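Local atomic coordinates of DNA repair protein PprA (Deinococcus deserti, PDB entry 6MC8), a protein that binds DNA and takes part in the radiation-induced repair of DNA damage and in genome segregation, and probably acts through filament formation. Residues Val43-Leu48 against Thr296-Ala301; Leu75-Trp80 against Gly124-Met129; Ala37-Leu42 against Thr70-Leu75. The protein carries 2 engineered substitutions. All coordinates share one frame; numbering follows the deposited sequence.

Contact 1 (Val43-Leu48 against Thr296-Ala301)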
loop_
_atom_site.group_PDB
_atom_site.type_symbol
_atom_site.label_atom_id
_atom_site.label_comp_id
_atom_site.label_asym_id
_atom_site.label_seq_id
_atom_site.Cartn_x
_atom_site.Cartn_y
_atom_site.Cartn_z
ATOM N N VAL A 43 20.203 2.416 26.246
ATOM C CA VAL A 43 20.111 3.128 24.978
ATOM C C VAL A 43 21.348 3.954 24.671
ATOM O O VAL A 43 21.474 4.462 23.555
ATOM C CB VAL A 43 18.851 4.017 24.931
ATOM C CG1 VAL A 43 17.608 3.163 25.029
ATOM C CG2 VAL A 43 18.879 5.061 26.030
ATOM N N ALA A 44 22.276 4.084 25.622
ATOM C CA ALA A 44 23.557 4.710 25.321
ATOM C C ALA A 44 24.463 3.797 24.509
ATOM O O ALA A 44 25.429 4.276 23.912
ATOM C CB ALA A 44 24.264 5.132 26.605
ATOM N N THR A 45 24.168 2.496 24.470
ATOM C CA THR A 45 24.855 1.599 23.553
ATOM C C THR A 45 24.449 1.846 22.109
ATOM O O THR A 45 25.164 1.423 21.198
ATOM C CB THR A 45 24.582 0.142 23.923
ATOM O OG1 THR A 45 23.187 -0.141 23.771
ATOM C CG2 THR A 45 24.989 -0.121 25.358
ATOM N N ALA A 46 23.322 2.510 21.882
ATOM C CA ALA A 46 22.935 2.972 20.563
ATOM C C ALA A 46 23.268 4.437 20.332
ATOM O O ALA A 46 22.848 4.999 19.323
ATOM C CB ALA A 46 21.443 2.737 20.337
ATOM N N GLY A 47 24.013 5.066 21.230
ATOM C CA GLY A 47 24.442 6.431 21.034
ATOM C C GLY A 47 23.494 7.488 21.541
ATOM O O GLY A 47 23.693 8.668 21.238
ATOM N N LEU A 48 22.480 7.108 22.307
ATOM C CA LEU A 48 21.489 8.061 22.778
ATOM C C LEU A 48 21.878 8.627 24.134
ATOM O O LEU A 48 22.422 7.922 24.986
ATOM C CB LEU A 48 20.115 7.403 22.890
ATOM C CG LEU A 48 19.231 7.175 21.668
ATOM C CD1 LEU A 48 19.683 6.008 20.819
ATOM C CD2 LEU A 48 17.823 6.967 22.130
ATOM N N THR A 296 33.608 2.439 19.234
ATOM C CA THR A 296 34.956 1.911 19.404
ATOM C C THR A 296 35.716 2.667 20.489
ATOM O O THR A 296 36.471 2.064 21.256
ATOM C CB THR A 296 35.689 1.960 18.061
ATOM O OG1 THR A 296 34.947 1.208 17.097
ATOM C CG2 THR A 296 37.074 1.364 18.156
ATOM N N ARG A 297 35.472 3.972 20.621
ATOM C CA ARG A 297 36.154 4.737 21.659
ATOM C C ARG A 297 35.548 4.492 23.034
ATOM O O ARG A 297 36.274 4.407 24.029
ATOM C CB ARG A 297 36.122 6.227 21.336
ATOM C CG ARG A 297 37.105 6.660 20.289
ATOM C CD ARG A 297 37.135 8.167 20.197
ATOM N NE ARG A 297 35.873 8.686 19.693
ATOM C CZ ARG A 297 35.605 8.850 18.403
ATOM N NH1 ARG A 297 36.517 8.540 17.495
ATOM N NH2 ARG A 297 34.428 9.328 18.025
ATOM N N ARG A 298 34.222 4.369 23.113
ATOM C CA ARG A 298 33.593 4.247 24.423
ATOM C C ARG A 298 33.786 2.850 24.989
ATOM O O ARG A 298 33.821 2.671 26.210
ATOM C CB ARG A 298 32.109 4.623 24.347
ATOM C CG ARG A 298 31.200 3.653 23.613
ATOM C CD ARG A 298 29.819 4.247 23.410
ATOM N NE ARG A 298 29.121 4.500 24.662
ATOM C CZ ARG A 298 28.361 3.610 25.286
ATOM N NH1 ARG A 298 28.187 2.405 24.768
ATOM N NH2 ARG A 298 27.764 3.933 26.421
ATOM N N LEU A 299 33.954 1.855 24.120
ATOM C CA LEU A 299 34.243 0.509 24.593
ATOM C C LEU A 299 35.707 0.369 24.983
ATOM O O LEU A 299 36.035 -0.362 25.920
ATOM C CB LEU A 299 33.872 -0.507 23.521
ATOM C CG LEU A 299 32.396 -0.685 23.202
ATOM C CD1 LEU A 299 32.233 -1.539 21.969
ATOM C CD2 LEU A 299 31.741 -1.315 24.357
ATOM N N ALA A 300 36.597 1.069 24.277
ATOM C CA ALA A 300 38.017 1.017 24.603
ATOM C C ALA A 300 38.307 1.715 25.925
ATOM O O ALA A 300 39.240 1.338 26.641
ATOM C CB ALA A 300 38.834 1.644 23.477
ATOM N N ALA A 301 37.514 2.731 26.265
ATOM C CA ALA A 301 37.672 3.396 27.551
ATOM C C ALA A 301 37.202 2.505 28.695
ATOM O O ALA A 301 37.721 2.592 29.812
ATOM C CB ALA A 301 36.913 4.720 27.546
#
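Arg-298 reaches out from helix 274-304 and lays its guanidinium group over the carbonyl oxygen of Ala-44, in the turn that follows helix 35-43. CB points at this turn, and CG sits between the backbone N and the carbonyl carbon (chi1 70°), a torsion that sends the chain out toward the turn. CB, CG and CD serve as a spacer. At chi3 (-64°) the chain bends, which turns the flat end broadside to its target. NE is still at the margin, 3.8 Å from Ala-44 O, and the real meeting begins at CZ, 3.3 Å from that oxygen. Ala-44 O lies 3.2 Å above the guanidinium plane and over its centre, so any attraction is probably one of charge and dipole, with neither NH1 nor NH2 pointing at the oxygen. The tips then part: NH1 passes Thr-45 CA at 3.6 Å, with Thr-45 CG2 a little farther off, while NH2 lies 3.7 Å from Ala-44 CB. NH2 also has a long, weak ion pair with Glu-254. Thr-45 OG1 takes no part here, being bonded to Leu-42 O and Trp-80 NE1. With an alanine here in place of Arg-298, the Ala-44 carbonyl would probably lose its positive cover and a gap would open between turn and helix. That same oxygen accepts Gly-47 N at 3.1 Å, while Leu-48 N reaches back to Val-43 O at 3.1 Å; with Gly-47 at positive phi, this is a Schellman motif closing the C-terminal end of helix 35-43.

Contact 2 (Leu75-Trp80 against Gly124-Met129)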
loop_
_atom_site.group_PDB
_atom_site.type_symbol
_atom_site.label_atom_id
_atom_site.label_comp_id
_atom_site.label_asym_id
_atom_site.label_seq_id
_atom_site.Cartn_x
_atom_site.Cartn_y
_atom_site.Cartn_z
ATOM N N LEU A 75 14.367 4.470 18.669
ATOM C CA LEU A 75 15.598 4.981 18.081
ATOM C C LEU A 75 16.757 4.027 18.333
ATOM O O LEU A 75 17.658 3.895 17.498
ATOM C CB LEU A 75 15.902 6.377 18.625
ATOM C CG LEU A 75 17.118 7.092 18.030
ATOM C CD1 LEU A 75 16.957 7.252 16.531
ATOM C CD2 LEU A 75 17.334 8.436 18.681
ATOM N N ALA A 76 16.737 3.333 19.471
ATOM C CA ALA A 76 17.775 2.351 19.752
ATOM C C ALA A 76 17.634 1.121 18.865
ATOM O O ALA A 76 18.637 0.527 18.461
ATOM C CB ALA A 76 17.743 1.962 21.228
ATOM N N HIS A 77 16.400 0.729 18.541
ATOM C CA HIS A 77 16.208 -0.422 17.665
ATOM C C HIS A 77 16.512 -0.092 16.212
ATOM O O HIS A 77 16.806 -0.994 15.422
ATOM C CB HIS A 77 14.796 -0.984 17.796
ATOM C CG HIS A 77 14.621 -1.904 18.957
ATOM N ND1 HIS A 77 15.189 -3.157 18.989
ATOM C CD2 HIS A 77 13.928 -1.776 20.110
ATOM C CE1 HIS A 77 14.868 -3.753 20.119
ATOM N NE2 HIS A 77 14.100 -2.938 20.816
ATOM N N ASP A 78 16.450 1.187 15.839
ATOM C CA ASP A 78 16.879 1.585 14.502
ATOM C C ASP A 78 18.382 1.426 14.347
ATOM O O ASP A 78 18.887 1.252 13.235
ATOM C CB ASP A 78 16.480 3.032 14.220
ATOM C CG ASP A 78 14.997 3.207 14.048
ATOM O OD1 ASP A 78 14.332 2.262 13.591
ATOM O OD2 ASP A 78 14.494 4.295 14.371
ATOM N N ARG A 79 19.108 1.470 15.457
ATOM C CA ARG A 79 20.556 1.464 15.434
ATOM C C ARG A 79 21.146 0.127 15.854
ATOM O O ARG A 79 22.218 -0.242 15.370
ATOM C CB ARG A 79 21.059 2.595 16.322
ATOM C CG ARG A 79 20.683 3.931 15.744
ATOM C CD ARG A 79 21.016 5.053 16.660
ATOM N NE ARG A 79 20.768 6.343 16.036
ATOM C CZ ARG A 79 21.008 7.508 16.617
ATOM N NH1 ARG A 79 21.506 7.545 17.841
ATOM N NH2 ARG A 79 20.756 8.632 15.972
ATOM N N TRP A 80 20.456 -0.608 16.726
ATOM C CA TRP A 80 20.866 -1.969 17.051
ATOM C C TRP A 80 20.774 -2.889 15.841
ATOM O O TRP A 80 21.595 -3.798 15.693
ATOM C CB TRP A 80 20.010 -2.491 18.200
ATOM C CG TRP A 80 20.367 -1.907 19.520
ATOM C CD1 TRP A 80 21.551 -1.344 19.870
ATOM C CD2 TRP A 80 19.501 -1.749 20.645
ATOM N NE1 TRP A 80 21.499 -0.892 21.160
ATOM C CE2 TRP A 80 20.245 -1.122 21.657
ATOM C CE3 TRP A 80 18.173 -2.094 20.901
ATOM C CZ2 TRP A 80 19.708 -0.835 22.905
ATOM C CZ3 TRP A 80 17.643 -1.806 22.138
ATOM C CH2 TRP A 80 18.407 -1.183 23.126
ATOM N N GLY A 124 18.484 -11.654 24.510
ATOM C CA GLY A 124 18.041 -12.978 24.111
ATOM C C GLY A 124 16.563 -13.020 23.774
ATOM O O GLY A 124 16.126 -13.845 22.970
ATOM N N THR A 125 15.775 -12.145 24.401
ATOM C CA THR A 125 14.361 -12.019 24.061
ATOM C C THR A 125 14.193 -11.441 22.661
ATOM O O THR A 125 13.352 -11.895 21.879
ATOM C CB THR A 125 13.661 -11.148 25.112
ATOM O OG1 THR A 125 13.782 -11.759 26.399
ATOM C CG2 THR A 125 12.194 -10.952 24.792
ATOM N N TYR A 126 15.017 -10.451 22.321
ATOM C CA TYR A 126 14.991 -9.861 20.988
ATOM C C TYR A 126 15.594 -10.796 19.946
ATOM O O TYR A 126 15.237 -10.724 18.765
ATOM C CB TYR A 126 15.736 -8.528 21.017
ATOM C CG TYR A 126 14.970 -7.408 21.673
ATOM C CD1 TYR A 126 13.586 -7.357 21.607
ATOM C CD2 TYR A 126 15.627 -6.447 22.428
ATOM C CE1 TYR A 126 12.884 -6.346 22.215
ATOM C CE2 TYR A 126 14.929 -5.438 23.055
ATOM C CZ TYR A 126 13.560 -5.391 22.941
ATOM O OH TYR A 126 12.859 -4.388 23.558
ATOM N N ALA A 127 16.509 -11.677 20.358
ATOM C CA ALA A 127 17.158 -12.569 19.403
ATOM C C ALA A 127 16.225 -13.689 18.966
ATOM O O ALA A 127 16.325 -14.186 17.840
ATOM C CB ALA A 127 18.441 -13.147 19.998
ATOM N N SER A 128 15.293 -14.087 19.836
ATOM C CA SER A 128 14.319 -15.113 19.482
ATOM C C SER A 128 13.259 -14.608 18.510
ATOM O O SER A 128 12.489 -15.416 17.985
ATOM C CB SER A 128 13.654 -15.663 20.742
ATOM O OG SER A 128 12.841 -14.692 21.364
ATOM N N MET A 129 13.205 -13.303 18.261
ATOM C CA MET A 129 12.308 -12.704 17.292
ATOM C C MET A 129 12.946 -12.554 15.919
ATOM O O MET A 129 12.253 -12.188 14.967
ATOM C CB MET A 129 11.868 -11.325 17.791
ATOM C CG MET A 129 11.233 -11.324 19.161
ATOM S SD MET A 129 10.902 -9.658 19.735
ATOM C CE MET A 129 10.421 -9.991 21.415
#
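His-77 drives the edge of its imidazole into the face of Tyr-126, a T-shaped pair that joins helix 62-80 to helix 119-127. The ring planes stand at 86° and the centroids are 4.5 Å apart. CE1 and NE2 do the touching: His-77 CE1 is 3.4 Å from Tyr-126 CE2, and His-77 NE2 comes to 3.3 Å from Tyr-126 CZ, so the approach is shifted from the middle of the phenol ring toward its rim. Both side chains leave their helices with CG anti to the carbonyl carbon (chi1 -83° for His-77, -75° for Tyr-126), which sends the two rings into the space between the helices, where the CA atoms of His-77 and Tyr-126 are 10.1 Å apart. This centre is tight and buried. Trp-80 CE3 covers one face of the imidazole, His-89 stacks on His-77 as well, and Leu-105 of strand 100-107 packs against Tyr-126. The far side of helix 119-127 is looser: Gly-124, Ala-127 and Ser-128 are exposed and stay well clear of helix 62-80. There the chain finds its bonds locally, Ser-128 OG donating to Thr-125 O at 2.9 Å. At the core of the pair, the CE1-NE2 edge of the imidazole meets an electron-rich aromatic face; the CE1-H, probably weakly positive, faces the ring, an attraction probably favoured by the nearly perpendicular planes.

Contact 3 (Ala37-Leu42 against Thr70-Leu75)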
loop_
_atom_site.group_PDB
_atom_site.type_symbol
_atom_site.label_atom_id
_atom_site.label_comp_id
_atom_site.label_asym_id
_atom_site.label_seq_id
_atom_site.Cartn_x
_atom_site.Cartn_y
_atom_site.Cartn_z
ATOM N N ALA A 37 17.879 5.095 35.201
ATOM C CA ALA A 37 19.316 5.000 34.989
ATOM C C ALA A 37 19.672 3.726 34.236
ATOM O O ALA A 37 20.580 3.734 33.403
ATOM C CB ALA A 37 20.051 5.059 36.325
ATOM N N ARG A 38 18.965 2.626 34.511
ATOM C CA ARG A 38 19.201 1.387 33.778
ATOM C C ARG A 38 18.785 1.524 32.322
ATOM O O ARG A 38 19.408 0.935 31.431
ATOM C CB ARG A 38 18.438 0.221 34.407
ATOM C CG ARG A 38 18.733 -0.108 35.855
ATOM C CD ARG A 38 20.173 -0.485 36.140
ATOM N NE ARG A 38 20.932 0.648 36.655
ATOM C CZ ARG A 38 22.245 0.649 36.843
ATOM N NH1 ARG A 38 22.962 -0.429 36.557
ATOM N NH2 ARG A 38 22.842 1.730 37.321
ATOM N N PHE A 39 17.723 2.289 32.061
ATOM C CA PHE A 39 17.281 2.481 30.687
ATOM C C PHE A 39 18.235 3.386 29.925
ATOM O O PHE A 39 18.455 3.192 28.726
ATOM C CB PHE A 39 15.870 3.063 30.653
ATOM C CG PHE A 39 15.290 3.149 29.273
ATOM C CD1 PHE A 39 14.746 2.030 28.674
ATOM C CD2 PHE A 39 15.317 4.338 28.562
ATOM C CE1 PHE A 39 14.220 2.101 27.405
ATOM C CE2 PHE A 39 14.794 4.410 27.295
ATOM C CZ PHE A 39 14.246 3.293 26.718
ATOM N N ALA A 40 18.790 4.393 30.603
ATOM C CA ALA A 40 19.711 5.318 29.955
ATOM C C ALA A 40 21.010 4.626 29.574
ATOM O O ALA A 40 21.630 4.970 28.565
ATOM C CB ALA A 40 19.987 6.506 30.875
ATOM N N GLU A 41 21.425 3.645 30.370
ATOM C CA GLU A 41 22.639 2.896 30.080
ATOM C C GLU A 41 22.419 1.908 28.944
ATOM O O GLU A 41 23.358 1.574 28.215
ATOM C CB GLU A 41 23.097 2.194 31.352
ATOM C CG GLU A 41 23.581 3.171 32.408
ATOM C CD GLU A 41 23.587 2.579 33.800
ATOM O OE1 GLU A 41 23.102 1.444 33.961
ATOM O OE2 GLU A 41 24.046 3.262 34.736
ATOM N N LEU A 42 21.181 1.446 28.770
ATOM C CA LEU A 42 20.866 0.543 27.669
ATOM C C LEU A 42 20.881 1.270 26.331
ATOM O O LEU A 42 21.504 0.806 25.370
ATOM C CB LEU A 42 19.511 -0.114 27.905
ATOM C CG LEU A 42 19.049 -1.065 26.809
ATOM C CD1 LEU A 42 20.014 -2.213 26.684
ATOM C CD2 LEU A 42 17.654 -1.565 27.094
ATOM N N THR A 70 9.434 5.119 24.898
ATOM C CA THR A 70 9.073 4.524 23.611
ATOM C C THR A 70 9.868 5.184 22.499
ATOM O O THR A 70 10.245 4.506 21.615
ATOM C CB THR A 70 7.568 4.646 23.415
ATOM O OG1 THR A 70 7.021 3.909 24.493
ATOM C CG2 THR A 70 7.081 4.095 22.102
ATOM N N GLN A 71 10.050 6.490 22.571
ATOM C CA GLN A 71 10.779 7.215 21.521
ATOM C C GLN A 71 12.226 6.757 21.518
ATOM O O GLN A 71 12.724 6.503 20.465
ATOM C CB GLN A 71 10.599 8.720 21.677
ATOM C CG GLN A 71 11.472 9.536 20.746
ATOM C CD GLN A 71 11.377 11.030 20.908
ATOM O OE1 GLN A 71 12.238 11.674 21.461
ATOM N NE2 GLN A 71 10.315 11.610 20.404
ATOM N N GLU A 72 12.808 6.579 22.692
ATOM C CA GLU A 72 14.216 6.227 22.778
ATOM C C GLU A 72 14.441 4.751 22.481
ATOM O O GLU A 72 15.493 4.373 21.958
ATOM C CB GLU A 72 14.752 6.604 24.155
ATOM C CG GLU A 72 14.798 8.099 24.378
ATOM C CD GLU A 72 15.284 8.474 25.756
ATOM O OE1 GLU A 72 15.462 7.572 26.592
ATOM O OE2 GLU A 72 15.494 9.676 26.006
ATOM N N LEU A 73 13.459 3.906 22.804
ATOM C CA LEU A 73 13.552 2.487 22.477
ATOM C C LEU A 73 13.464 2.255 20.974
ATOM O O LEU A 73 14.148 1.377 20.437
ATOM C CB LEU A 73 12.452 1.716 23.200
ATOM C CG LEU A 73 12.357 0.203 23.007
ATOM C CD1 LEU A 73 13.535 -0.523 23.619
ATOM C CD2 LEU A 73 11.055 -0.308 23.565
ATOM N N ARG A 74 12.635 3.032 20.279
ATOM C CA ARG A 74 12.518 2.879 18.834
ATOM C C ARG A 74 13.744 3.428 18.118
ATOM O O ARG A 74 14.137 2.911 17.068
ATOM C CB ARG A 74 11.246 3.562 18.337
ATOM C CG ARG A 74 9.972 2.845 18.729
ATOM C CD ARG A 74 8.744 3.644 18.360
ATOM N NE ARG A 74 7.526 2.968 18.780
ATOM C CZ ARG A 74 6.314 3.508 18.736
ATOM N NH1 ARG A 74 6.154 4.750 18.313
ATOM N NH2 ARG A 74 5.266 2.811 19.146
ATOM N N LEU A 75 14.367 4.470 18.669
ATOM C CA LEU A 75 15.598 4.981 18.081
ATOM C C LEU A 75 16.757 4.027 18.333
ATOM O O LEU A 75 17.658 3.895 17.498
ATOM C CB LEU A 75 15.902 6.377 18.625
ATOM C CG LEU A 75 17.118 7.092 18.030
ATOM C CD1 LEU A 75 16.957 7.252 16.531
ATOM C CD2 LEU A 75 17.334 8.436 18.681
#
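Residues 37-42 and 70-75 come nearest where the CA atoms of Phe-39 and Leu-73 are 9.0 Å apart, a spacing filled mainly by one aromatic side chain. Phe-39 holds CG opposite its backbone N (chi1 -174°) and sends the ring rim-first toward the other helix. Its CE2 comes within 3.3 Å of Glu-72 OE1, and Glu-72 CB lies at the same edge, 3.8 Å from Phe-39 CE2. Ring and carboxylate are nearly coplanar, their planes 10° apart, so the oxygen lies at the C-H rim, not over the face, consistent with a weak attraction to its positive edge. The buried carboxylate is well satisfied: OE1 bonds to Ser-50 OG, OE2 to Asp-51 N and Gln-68 NE2, and these bonds probably fix its rotation. Farther round the ring, CZ packs on Leu-73, 4.3 Å from its CB, which adds an apolar half to the contact. Phe-39 also rests on Leu-69, one turn earlier on helix 62-80, and on Ile-103, while Leu-73 leans on Leu-105 and His-89; the helix pair is thus packed against strands 89-95 and 100-107 of the three-stranded antiparallel sheet.

Contacts 2 and 3 are buried and both use helix 62-80, sharing Leu-75 and engaging different neighbours: helix 119-127 in one, helix 35-43 in the other. Aromatic rings carry both, but the histidine edge of contact 2 meets a pi face, whereas the phenylalanine edge of contact 3 meets a carboxylate. Tyr-126 OH comes within 3.9 Å of Leu-73 CD1, which brings the two cores together. Contact 1, only partly buried, relies on a charged guanidinium over a backbone carbonyl and brings in the distant helix 274-304. Its turn is tied to contact 2 by a probable hydrogen bond from Arg-79 to Ala-46 O, and to contact 3 through Leu-48 packing on Glu-72 and Leu-75.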